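Local coordinates for type-iv like pilin ttha1222 (Thermus thermophilus, PDB 5G2F), which is a type IV-like pilin linked to natural competence, present here as its pilin domain without the N-terminal segment, and probably takes part in DNA uptake, at residues S9-V14 with I62-D67; A15-A20 with S38-R43; A69-V74 with T82-P87; T53-N56 with Y60-E63. One frame throughout, in Å; residues are numbered along the deposited sequence.

Contact 1. Residues S9-V14 with I62-D67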
loop_
_atom_site.group_PDB
_atom_site.type_symbol
_atom_site.label_atom_id
_atom_site.label_comp_id
_atom_site.label_asym_id
_atom_site.label_seq_id
_atom_site.Cartn_x
_atom_site.Cartn_y
_atom_site.Cartn_z
ATOM N N SER A 9 -5.747 -12.506 -14.297
ATOM C CA SER A 9 -4.302 -12.509 -14.457
ATOM C C SER A 9 -3.615 -11.514 -13.505
ATOM O O SER A 9 -2.582 -11.822 -12.891
ATOM C CB SER A 9 -3.984 -12.234 -15.948
ATOM O OG SER A 9 -2.588 -12.184 -16.186
ATOM N N TYR A 10 -4.186 -10.326 -13.336
ATOM C CA TYR A 10 -3.619 -9.340 -12.404
ATOM C C TYR A 10 -3.623 -9.831 -10.971
ATOM O O TYR A 10 -2.619 -9.760 -10.268
ATOM C CB TYR A 10 -4.382 -8.018 -12.496
ATOM C CG TYR A 10 -3.832 -6.956 -11.623
ATOM C CD1 TYR A 10 -2.589 -6.381 -11.907
ATOM C CD2 TYR A 10 -4.505 -6.536 -10.494
ATOM C CE1 TYR A 10 -2.052 -5.410 -11.092
ATOM C CE2 TYR A 10 -3.975 -5.559 -9.670
ATOM C CZ TYR A 10 -2.757 -4.972 -9.989
ATOM O OH TYR A 10 -2.202 -4.013 -9.142
ATOM N N VAL A 11 -4.760 -10.408 -10.548
ATOM C CA VAL A 11 -4.880 -10.942 -9.192
ATOM C C VAL A 11 -3.844 -12.028 -8.953
ATOM O O VAL A 11 -3.237 -12.048 -7.900
ATOM C CB VAL A 11 -6.327 -11.434 -8.918
ATOM C CG1 VAL A 11 -6.396 -12.222 -7.628
ATOM C CG2 VAL A 11 -7.256 -10.220 -8.855
ATOM N N ARG A 12 -3.643 -12.920 -9.928
ATOM C CA ARG A 12 -2.652 -13.967 -9.778
ATOM C C ARG A 12 -1.257 -13.381 -9.651
ATOM O O ARG A 12 -0.446 -13.876 -8.865
ATOM C CB ARG A 12 -2.698 -14.980 -10.922
ATOM C CG ARG A 12 -3.945 -15.858 -10.854
ATOM C CD ARG A 12 -3.838 -17.067 -11.781
ATOM N NE ARG A 12 -5.007 -17.964 -11.677
ATOM C CZ ARG A 12 -5.236 -18.800 -10.658
ATOM N NH1 ARG A 12 -4.378 -18.902 -9.636
ATOM N NH2 ARG A 12 -6.319 -19.576 -10.682
ATOM N N ASN A 13 -0.987 -12.315 -10.406
ATOM C CA ASN A 13 0.312 -11.617 -10.268
ATOM C C ASN A 13 0.506 -10.929 -8.913
ATOM O O ASN A 13 1.627 -10.961 -8.373
ATOM C CB ASN A 13 0.550 -10.656 -11.453
ATOM C CG ASN A 13 1.048 -11.385 -12.683
ATOM O OD1 ASN A 13 1.788 -12.364 -12.580
ATOM N ND2 ASN A 13 0.674 -10.893 -13.865
ATOM N N VAL A 14 -0.579 -10.394 -8.326
ATOM C CA VAL A 14 -0.538 -9.858 -6.966
ATOM C C VAL A 14 -0.159 -10.967 -5.980
ATOM O O VAL A 14 0.741 -10.818 -5.162
ATOM C CB VAL A 14 -1.873 -9.198 -6.563
ATOM C CG1 VAL A 14 -1.888 -8.779 -5.107
ATOM C CG2 VAL A 14 -2.137 -7.989 -7.445
ATOM N N ILE A 62 -7.289 -11.772 -1.643
ATOM C CA ILE A 62 -7.310 -10.612 -2.529
ATOM C C ILE A 62 -8.701 -10.479 -3.112
ATOM O O ILE A 62 -9.238 -11.454 -3.658
ATOM C CB ILE A 62 -6.312 -10.787 -3.708
ATOM C CG1 ILE A 62 -4.894 -11.023 -3.174
ATOM C CG2 ILE A 62 -6.367 -9.598 -4.635
ATOM C CD1 ILE A 62 -3.956 -11.649 -4.188
ATOM N N GLU A 63 -9.261 -9.284 -3.050
ATOM C CA GLU A 63 -10.561 -8.987 -3.655
ATOM C C GLU A 63 -10.402 -7.891 -4.649
ATOM O O GLU A 63 -9.852 -6.829 -4.307
ATOM C CB GLU A 63 -11.533 -8.481 -2.605
ATOM C CG GLU A 63 -11.981 -9.504 -1.592
ATOM C CD GLU A 63 -12.756 -8.829 -0.483
ATOM O OE1 GLU A 63 -13.991 -8.632 -0.647
ATOM O OE2 GLU A 63 -12.120 -8.432 0.529
ATOM N N ALA A 64 -10.792 -8.153 -5.875
ATOM C CA ALA A 64 -10.704 -7.138 -6.905
ATOM C C ALA A 64 -12.064 -6.937 -7.562
ATOM O O ALA A 64 -12.760 -7.910 -7.839
ATOM C CB ALA A 64 -9.662 -7.533 -7.926
ATOM N N SER A 65 -12.434 -5.676 -7.779
ATOM C CA SER A 65 -13.641 -5.333 -8.492
ATOM C C SER A 65 -13.274 -4.996 -9.884
ATOM O O SER A 65 -12.283 -4.271 -10.098
ATOM C CB SER A 65 -14.338 -4.134 -7.875
ATOM O OG SER A 65 -14.596 -4.381 -6.521
ATOM N N LEU A 66 -14.070 -5.513 -10.825
ATOM C CA LEU A 66 -13.826 -5.314 -12.229
ATOM C C LEU A 66 -14.991 -4.561 -12.852
ATOM O O LEU A 66 -16.165 -4.798 -12.537
ATOM C CB LEU A 66 -13.684 -6.652 -12.954
ATOM C CG LEU A 66 -12.748 -7.685 -12.338
ATOM C CD1 LEU A 66 -12.700 -8.941 -13.192
ATOM C CD2 LEU A 66 -11.356 -7.084 -12.167
ATOM N N ASP A 67 -14.698 -3.648 -13.747
ATOM C CA ASP A 67 -15.824 -3.169 -14.560
ATOM C C ASP A 67 -15.722 -3.584 -16.025
ATOM O O ASP A 67 -14.638 -3.757 -16.574
ATOM C CB ASP A 67 -16.104 -1.670 -14.411
ATOM C CG ASP A 67 -15.035 -0.828 -14.982
ATOM O OD1 ASP A 67 -13.945 -1.363 -15.259
ATOM O OD2 ASP A 67 -15.307 0.377 -15.179
#

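Contact 2. Residues A15-A20 with S38-R43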
loop_
_atom_site.group_PDB
_atom_site.type_symbol
_atom_site.label_atom_id
_atom_site.label_comp_id
_atom_site.label_asym_id
_atom_site.label_seq_id
_atom_site.Cartn_x
_atom_site.Cartn_y
_atom_site.Cartn_z
ATOM N N ALA A 15 -0.853 -12.101 -6.086
ATOM C CA ALA A 15 -0.552 -13.262 -5.233
ATOM C C ALA A 15 0.907 -13.722 -5.359
ATOM O O ALA A 15 1.569 -13.923 -4.344
ATOM C CB ALA A 15 -1.466 -14.421 -5.575
ATOM N N LEU A 16 1.378 -13.901 -6.587
ATOM C CA LEU A 16 2.795 -14.285 -6.813
ATOM C C LEU A 16 3.769 -13.292 -6.184
ATOM O O LEU A 16 4.734 -13.684 -5.541
ATOM C CB LEU A 16 3.123 -14.412 -8.290
ATOM C CG LEU A 16 2.537 -15.638 -8.980
ATOM C CD1 LEU A 16 2.587 -15.475 -10.493
ATOM C CD2 LEU A 16 3.271 -16.902 -8.553
ATOM N N ALA A 17 3.456 -12.014 -6.297
ATOM C CA ALA A 17 4.276 -10.992 -5.645
ATOM C C ALA A 17 4.274 -11.099 -4.113
ATOM O O ALA A 17 5.322 -10.954 -3.452
ATOM C CB ALA A 17 3.819 -9.603 -6.084
ATOM N N LEU A 18 3.109 -11.351 -3.532
ATOM C CA LEU A 18 3.005 -11.523 -2.100
ATOM C C LEU A 18 3.785 -12.774 -1.607
ATOM O O LEU A 18 4.450 -12.752 -0.574
ATOM C CB LEU A 18 1.506 -11.632 -1.687
ATOM C CG LEU A 18 0.710 -10.349 -1.715
ATOM C CD1 LEU A 18 -0.743 -10.594 -1.386
ATOM C CD2 LEU A 18 1.249 -9.291 -0.736
ATOM N N GLU A 19 3.684 -13.864 -2.353
ATOM C CA GLU A 19 4.433 -15.073 -2.047
ATOM C C GLU A 19 5.934 -14.793 -1.935
ATOM O O GLU A 19 6.617 -15.340 -1.047
ATOM C CB GLU A 19 4.152 -16.174 -3.076
ATOM C CG GLU A 19 2.723 -16.740 -3.069
ATOM C CD GLU A 19 2.287 -17.331 -1.736
ATOM O OE1 GLU A 19 3.016 -18.205 -1.180
ATOM O OE2 GLU A 19 1.235 -16.874 -1.240
ATOM N N ALA A 20 6.420 -13.929 -2.804
ATOM C CA ALA A 20 7.851 -13.571 -2.827
ATOM C C ALA A 20 8.309 -12.809 -1.607
ATOM O O ALA A 20 9.501 -12.643 -1.408
ATOM C CB ALA A 20 8.151 -12.772 -4.077
ATOM N N SER A 38 -1.864 -0.320 -6.574
ATOM C CA SER A 38 -0.532 -0.006 -7.062
ATOM C C SER A 38 0.513 -0.898 -6.480
ATOM O O SER A 38 0.252 -1.592 -5.509
ATOM C CB SER A 38 -0.193 1.479 -6.771
ATOM O OG SER A 38 0.368 1.556 -5.464
ATOM N N GLY A 39 1.711 -0.868 -7.081
ATOM C CA GLY A 39 2.843 -1.620 -6.564
ATOM C C GLY A 39 2.867 -3.081 -6.958
ATOM O O GLY A 39 3.652 -3.849 -6.393
ATOM N N PHE A 40 2.021 -3.457 -7.923
ATOM C CA PHE A 40 2.003 -4.814 -8.421
ATOM C C PHE A 40 2.045 -4.927 -9.924
ATOM O O PHE A 40 1.351 -5.759 -10.544
ATOM C CB PHE A 40 0.776 -5.568 -7.875
ATOM C CG PHE A 40 0.781 -5.748 -6.392
ATOM C CD1 PHE A 40 1.455 -6.823 -5.805
ATOM C CD2 PHE A 40 0.168 -4.842 -5.566
ATOM C CE1 PHE A 40 1.475 -6.993 -4.449
ATOM C CE2 PHE A 40 0.176 -5.016 -4.203
ATOM C CZ PHE A 40 0.828 -6.109 -3.637
ATOM N N GLY A 41 2.881 -4.095 -10.540
ATOM C CA GLY A 41 3.064 -4.158 -11.967
ATOM C C GLY A 41 1.937 -3.408 -12.623
ATOM O O GLY A 41 1.212 -2.650 -11.978
ATOM N N GLN A 42 1.822 -3.581 -13.930
ATOM C CA GLN A 42 0.802 -2.898 -14.699
ATOM C C GLN A 42 -0.576 -3.413 -14.282
ATOM O O GLN A 42 -0.820 -4.595 -14.323
ATOM C CB GLN A 42 1.043 -3.161 -16.180
ATOM C CG GLN A 42 -0.045 -2.624 -17.103
ATOM C CD GLN A 42 -0.109 -1.105 -17.177
ATOM O OE1 GLN A 42 0.894 -0.403 -16.971
ATOM N NE2 GLN A 42 -1.300 -0.592 -17.478
ATOM N N ARG A 43 -1.465 -2.519 -13.877
ATOM C CA ARG A 43 -2.830 -2.886 -13.496
ATOM C C ARG A 43 -3.786 -2.617 -14.664
ATOM O O ARG A 43 -3.896 -1.481 -15.117
ATOM C CB ARG A 43 -3.285 -2.099 -12.252
ATOM C CG ARG A 43 -4.727 -2.400 -11.854
ATOM C CD ARG A 43 -5.185 -1.755 -10.545
ATOM N NE ARG A 43 -4.859 -0.335 -10.458
ATOM C CZ ARG A 43 -5.566 0.627 -11.036
ATOM N NH1 ARG A 43 -6.631 0.348 -11.768
ATOM N NH2 ARG A 43 -5.177 1.882 -10.900
#

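Contact 3. Residues A69-V74 with T82-P87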
loop_
_atom_site.group_PDB
_atom_site.type_symbol
_atom_site.label_atom_id
_atom_site.label_comp_id
_atom_site.label_asym_id
_atom_site.label_seq_id
_atom_site.Cartn_x
_atom_site.Cartn_y
_atom_site.Cartn_z
ATOM N N ALA A 69 -16.611 -6.372 -17.228
ATOM C CA ALA A 69 -16.123 -7.739 -17.269
ATOM C C ALA A 69 -17.266 -8.737 -17.104
ATOM O O ALA A 69 -18.334 -8.399 -16.589
ATOM C CB ALA A 69 -15.086 -7.956 -16.172
ATOM N N ALA A 70 -17.027 -9.972 -17.531
ATOM C CA ALA A 70 -18.038 -11.033 -17.410
ATOM C C ALA A 70 -18.409 -11.354 -15.951
ATOM O O ALA A 70 -19.462 -11.932 -15.684
ATOM C CB ALA A 70 -17.563 -12.291 -18.123
ATOM N N LEU A 71 -17.519 -11.028 -15.013
ATOM C CA LEU A 71 -17.861 -11.004 -13.581
ATOM C C LEU A 71 -17.508 -9.630 -12.996
ATOM O O LEU A 71 -16.695 -8.904 -13.549
ATOM C CB LEU A 71 -17.146 -12.111 -12.770
ATOM C CG LEU A 71 -17.691 -13.499 -12.480
ATOM C CD1 LEU A 71 -17.967 -14.246 -13.765
ATOM C CD2 LEU A 71 -16.693 -14.259 -11.614
ATOM N N LYS A 72 -18.093 -9.310 -11.851
ATOM C CA LYS A 72 -17.930 -8.014 -11.216
ATOM C C LYS A 72 -16.798 -8.059 -10.178
ATOM O O LYS A 72 -16.075 -7.097 -9.998
ATOM C CB LYS A 72 -19.239 -7.606 -10.521
ATOM C CG LYS A 72 -19.167 -6.308 -9.715
ATOM C CD LYS A 72 -18.675 -5.151 -10.583
ATOM C CE LYS A 72 -18.598 -3.820 -9.846
ATOM N NZ LYS A 72 -18.271 -2.740 -10.818
ATOM N N LYS A 73 -16.677 -9.178 -9.496
ATOM C CA LYS A 73 -15.693 -9.325 -8.434
ATOM C C LYS A 73 -14.911 -10.636 -8.613
ATOM O O LYS A 73 -15.479 -11.674 -8.967
ATOM C CB LYS A 73 -16.415 -9.322 -7.091
ATOM C CG LYS A 73 -15.513 -8.944 -5.937
ATOM C CD LYS A 73 -16.236 -9.009 -4.600
ATOM C CE LYS A 73 -15.275 -8.754 -3.451
ATOM N NZ LYS A 73 -15.958 -8.675 -2.135
ATOM N N VAL A 74 -13.609 -10.589 -8.404
ATOM C CA VAL A 74 -12.844 -11.809 -8.310
ATOM C C VAL A 74 -12.153 -11.884 -6.959
ATOM O O VAL A 74 -11.715 -10.864 -6.407
ATOM C CB VAL A 74 -11.838 -12.027 -9.426
ATOM C CG1 VAL A 74 -12.593 -12.223 -10.734
ATOM C CG2 VAL A 74 -10.869 -10.883 -9.522
ATOM N N THR A 82 -7.671 -20.899 -4.486
ATOM C CA THR A 82 -8.830 -20.778 -5.385
ATOM C C THR A 82 -8.975 -19.335 -5.867
ATOM O O THR A 82 -8.649 -18.356 -5.149
ATOM C CB THR A 82 -10.182 -21.149 -4.746
ATOM O OG1 THR A 82 -10.428 -20.365 -3.559
ATOM C CG2 THR A 82 -10.207 -22.622 -4.390
ATOM N N LEU A 83 -9.445 -19.210 -7.095
ATOM C CA LEU A 83 -9.654 -17.933 -7.740
ATOM C C LEU A 83 -10.983 -17.981 -8.429
ATOM O O LEU A 83 -11.275 -18.939 -9.156
ATOM C CB LEU A 83 -8.621 -17.781 -8.833
ATOM C CG LEU A 83 -8.718 -16.486 -9.631
ATOM C CD1 LEU A 83 -8.343 -15.322 -8.759
ATOM C CD2 LEU A 83 -7.817 -16.581 -10.853
ATOM N N THR A 84 -11.838 -17.013 -8.175
ATOM C CA THR A 84 -13.099 -16.970 -8.908
ATOM C C THR A 84 -12.949 -17.333 -10.415
ATOM O O THR A 84 -12.184 -16.696 -11.158
ATOM C CB THR A 84 -13.732 -15.584 -8.759
ATOM O OG1 THR A 84 -13.628 -15.188 -7.391
ATOM C CG2 THR A 84 -15.170 -15.604 -9.189
ATOM N N SER A 85 -13.662 -18.384 -10.825
ATOM C CA SER A 85 -13.658 -18.867 -12.194
ATOM C C SER A 85 -15.093 -19.194 -12.606
ATOM O O SER A 85 -15.847 -19.739 -11.800
ATOM C CB SER A 85 -12.806 -20.138 -12.302
ATOM O OG SER A 85 -11.496 -19.889 -11.770
ATOM N N LEU A 86 -15.466 -18.885 -13.848
ATOM C CA LEU A 86 -16.787 -19.320 -14.375
ATOM C C LEU A 86 -16.824 -20.851 -14.461
ATOM O O LEU A 86 -15.869 -21.452 -14.934
ATOM C CB LEU A 86 -17.020 -18.775 -15.784
ATOM C CG LEU A 86 -17.157 -17.269 -16.028
ATOM C CD1 LEU A 86 -17.193 -16.966 -17.523
ATOM C CD2 LEU A 86 -18.420 -16.764 -15.364
ATOM N N PRO A 87 -17.918 -21.495 -14.027
ATOM C CA PRO A 87 -18.003 -22.968 -14.162
ATOM C C PRO A 87 -18.052 -23.453 -15.625
ATOM O O PRO A 87 -18.467 -22.686 -16.500
ATOM C CB PRO A 87 -19.328 -23.303 -13.448
ATOM C CG PRO A 87 -20.164 -22.068 -13.636
ATOM C CD PRO A 87 -19.175 -20.929 -13.495
#

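Contact 4. Residues T53-N56 with Y60-E63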
loop_
_atom_site.group_PDB
_atom_site.type_symbol
_atom_site.label_atom_id
_atom_site.label_comp_id
_atom_site.label_asym_id
_atom_site.label_seq_id
_atom_site.Cartn_x
_atom_site.Cartn_y
_atom_site.Cartn_z
ATOM N N THR A 53 -6.597 -8.735 2.305
ATOM C CA THR A 53 -6.940 -8.976 3.679
ATOM C C THR A 53 -6.061 -10.099 4.224
ATOM O O THR A 53 -6.038 -11.214 3.662
ATOM C CB THR A 53 -8.426 -9.375 3.787
ATOM O OG1 THR A 53 -9.244 -8.306 3.288
ATOM C CG2 THR A 53 -8.848 -9.673 5.249
ATOM N N TYR A 54 -5.402 -9.854 5.362
ATOM C CA TYR A 54 -4.619 -10.907 6.012
ATOM C C TYR A 54 -5.418 -11.545 7.149
ATOM O O TYR A 54 -5.848 -10.850 8.074
ATOM C CB TYR A 54 -3.270 -10.334 6.500
ATOM C CG TYR A 54 -2.479 -9.685 5.395
ATOM C CD1 TYR A 54 -2.716 -8.340 4.989
ATOM C CD2 TYR A 54 -1.569 -10.415 4.669
ATOM C CE1 TYR A 54 -2.016 -7.760 3.934
ATOM C CE2 TYR A 54 -0.856 -9.850 3.628
ATOM C CZ TYR A 54 -1.068 -8.528 3.256
ATOM O OH TYR A 54 -0.380 -7.985 2.199
ATOM N N LEU A 55 -5.664 -12.862 7.044
ATOM C CA LEU A 55 -6.443 -13.593 8.003
ATOM C C LEU A 55 -5.597 -14.035 9.167
ATOM O O LEU A 55 -6.118 -14.357 10.230
ATOM C CB LEU A 55 -7.084 -14.835 7.353
ATOM C CG LEU A 55 -8.009 -14.497 6.176
ATOM C CD1 LEU A 55 -8.426 -15.792 5.492
ATOM C CD2 LEU A 55 -9.197 -13.662 6.588
ATOM N N ASN A 56 -4.296 -14.077 8.937
ATOM C CA ASN A 56 -3.296 -14.399 9.952
ATOM C C ASN A 56 -1.949 -14.051 9.293
ATOM O O ASN A 56 -1.937 -13.440 8.221
ATOM C CB ASN A 56 -3.441 -15.853 10.389
ATOM C CG ASN A 56 -3.407 -16.825 9.220
ATOM O OD1 ASN A 56 -2.396 -16.985 8.557
ATOM N ND2 ASN A 56 -4.545 -17.504 8.970
ATOM N N TYR A 60 -3.861 -14.879 3.121
ATOM C CA TYR A 60 -4.471 -13.647 2.658
ATOM C C TYR A 60 -5.584 -13.935 1.663
ATOM O O TYR A 60 -5.654 -15.028 1.063
ATOM C CB TYR A 60 -3.425 -12.700 1.995
ATOM C CG TYR A 60 -2.645 -13.300 0.881
ATOM C CD1 TYR A 60 -3.124 -13.298 -0.429
ATOM C CD2 TYR A 60 -1.455 -13.951 1.116
ATOM C CE1 TYR A 60 -2.412 -13.889 -1.452
ATOM C CE2 TYR A 60 -0.727 -14.517 0.083
ATOM C CZ TYR A 60 -1.200 -14.477 -1.190
ATOM O OH TYR A 60 -0.534 -15.130 -2.212
ATOM N N VAL A 61 -6.405 -12.896 1.448
ATOM C CA VAL A 61 -7.442 -12.911 0.471
ATOM C C VAL A 61 -7.334 -11.631 -0.328
ATOM O O VAL A 61 -7.268 -10.536 0.261
ATOM C CB VAL A 61 -8.842 -12.961 1.125
ATOM C CG1 VAL A 61 -9.921 -13.089 0.063
ATOM C CG2 VAL A 61 -8.942 -14.150 2.060
ATOM N N ILE A 62 -7.289 -11.772 -1.643
ATOM C CA ILE A 62 -7.310 -10.612 -2.529
ATOM C C ILE A 62 -8.701 -10.479 -3.112
ATOM O O ILE A 62 -9.238 -11.454 -3.658
ATOM C CB ILE A 62 -6.312 -10.787 -3.708
ATOM C CG1 ILE A 62 -4.894 -11.023 -3.174
ATOM C CG2 ILE A 62 -6.367 -9.598 -4.635
ATOM C CD1 ILE A 62 -3.956 -11.649 -4.188
ATOM N N GLU A 63 -9.261 -9.284 -3.050
ATOM C CA GLU A 63 -10.561 -8.987 -3.655
ATOM C C GLU A 63 -10.402 -7.891 -4.649
ATOM O O GLU A 63 -9.852 -6.829 -4.307
ATOM C CB GLU A 63 -11.533 -8.481 -2.605
ATOM C CG GLU A 63 -11.981 -9.504 -1.592
ATOM C CD GLU A 63 -12.756 -8.829 -0.483
ATOM O OE1 GLU A 63 -13.991 -8.632 -0.647
ATOM O OE2 GLU A 63 -12.120 -8.432 0.529
HETATM O O HOH W 1 -9.420 -8.470 0.460
#

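Contact 1. Residues S9-V14 with I62-D67
V14 N donates to Y10 O at 2.9 Å, the helical bond that closes the turn from which V11 and V14 reach I62 and A64. No polar bond crosses between helix 9-14 and strand 62-66, and the join is apolar packing, nearly all between methyl groups. V11 spreads its two branches over two residues of the strand: CG1 meets I62 CG2 at 4.0 Å, while CG2 lies 3.7 Å from A64 CB. Having CG1 anti to the backbone N (chi1 169°) leaves CG2 beside that N, on the side where A64 CB lies. I62 runs past V11 in the opposite direction and carries on to V14, where its CD1 comes within 3.7 Å of V14 CG1; the same methyl lies 3.8 Å from V11 O. The other methyl of V14 is used within the helix, CG2 sitting 3.8 Å above the Y10 ring and offset toward its rim. The Y10 hydroxyl is in turn held by C36 O, the carbonyl of a cysteine in the C36-C50 disulfide. V11 and A64 also share V74 of the adjacent strand as a neighbour. The helix and strand axes approach to 9.5 Å and run roughly antiparallel, at 152°. This is the buried seam of the type IV pilin fold, the C-terminal part of the long first helix packed on one face of an antiparallel sheet.

Contact 2. Residues A15-A20 with S38-R43
A17 CB and L18 CD2 both meet the rim of the F40 ring, near its plane, and these two apolar touches make up the contact between the segments. The methyl of A17 lies in the ring plane, 3.7 Å from F40 CD1 and 3.9 Å from F40 CE1, so the phenyl side chain comes in edge-on against the helix. L18 touches more loosely, with CD2 4.3 Å from F40 CZ. The ring is directed there by a first torsion of -64°, with CG anti to the carbonyl carbon, and V14, Y10 and I52 add to its surroundings. No hydrogen bond crosses between the segments; within the helix E19 N donates to A15 O at 2.9 Å. On the loop, G39 and G41 flank F40, both at a phi of 82° that favours glycine. Contacts between subunits form a third group, for S9 of a second subunit packs on both A17 and F40, and the amide N of G41 is hydrogen-bonded to Q8 OE1 of that subunit. The phenyl group thus pins the long connection between the first helix and the first strand, the alpha-beta loop of type IV pilins, on to the helix.

Contact 3. Residues A69-V74 with T82-P87
V74 overlaps T84 at an oblique angle, its CG1 reaching T84 CB at 4.1 Å. T84 OG1 passes 3.6 Å from V74 CA on its way to V75, whose backbone N it meets in a hydrogen bond. The hydroxyl stands beside T84's own backbone N (chi1 -44°), which turns CG2 the other way, to 3.9 Å from K73 O. A valine in place of T84 would probably leave V75 N without its hydroxyl partner. L71 approaches T84 and L86 with its two methyls, although the modelled separations are too short to be trusted and the detail of that packing is doubtful. Beyond T84 the chain is steadied by S85, whose OG donates to L83 O at 2.8 Å, tilted 33° from the carbonyl plane. T84 O is bound by Q8 NE2 of the helix, and V74 packs on L4 of the same helix. Here the C-terminal tail leaves the short, weakly bonded last strand at the rim of the pilin sheet, following the beta hairpin of strands 73-77 and 82-83.

Contact 4. Residues T53-N56 with Y60-E63
T53 and V61 are joined by two backbone hydrogen bonds, the antiparallel hydrogen-bonded pair of a beta hairpin between strands 47-54 and 60-66. T53 N donates to V61 O at 2.8 Å and almost straight, at 172°, and V61 N returns a bond to T53 O of the same 2.8 Å, bent to 151°. Both donors lie in the plane of the carbonyl they address. A water lies within bonding distance of T53 OG1, V61 O and E63 OE2, with 2.7 Å to E63 OE2, though it has too few protons to serve every acceptor near it. V61 O is therefore gripped by a backbone N-H and approached by the water as well. The other carboxylate oxygen, E63 OE1, forms a salt bridge with K73 on the strand on its other side. T53 O has a further neighbour in Y60 CA, a C-H...O contact of 3.1 Å. One step toward the turn, Y54 and Y60 form the non-hydrogen-bonded pair, both pointing to the face of the sheet that carries the helix. Y60 has CG between its backbone N and carbonyl carbon (chi1 55°), and its ring heads off to the helix, where OH bonds to E19. Y54 OH is held by L33 O. Within that pair Y60 CB comes 4.0 Å from Y54 CD2, meeting the ring obliquely. On the other face, beside T53 and V61, L55 bends back over the strand, and its CD1 meets V61 CG2 at 3.8 Å.

Contacts 1 and 2 are buried and apolar, and both use helix 3-19: its middle lies on the sheet in contact 1, its end under the loop in contact 2. Y10 bridges them, packing against the loop residues near F40. Contacts 3 and 4 are at the surface, one on each of two hairpins of a single sheet; contact 4 is held by backbone hydrogen bonds and a water, while contact 3 is side-chain packing with no hydrogen bond between its segments. Strand 60-66 serves both contact 1 and contact 4, with I62 turned to the helix and E63 to the other side, where it links contact 4 to contact 3. Contacts 2 and 3 lie on opposite sides of the chain's centre.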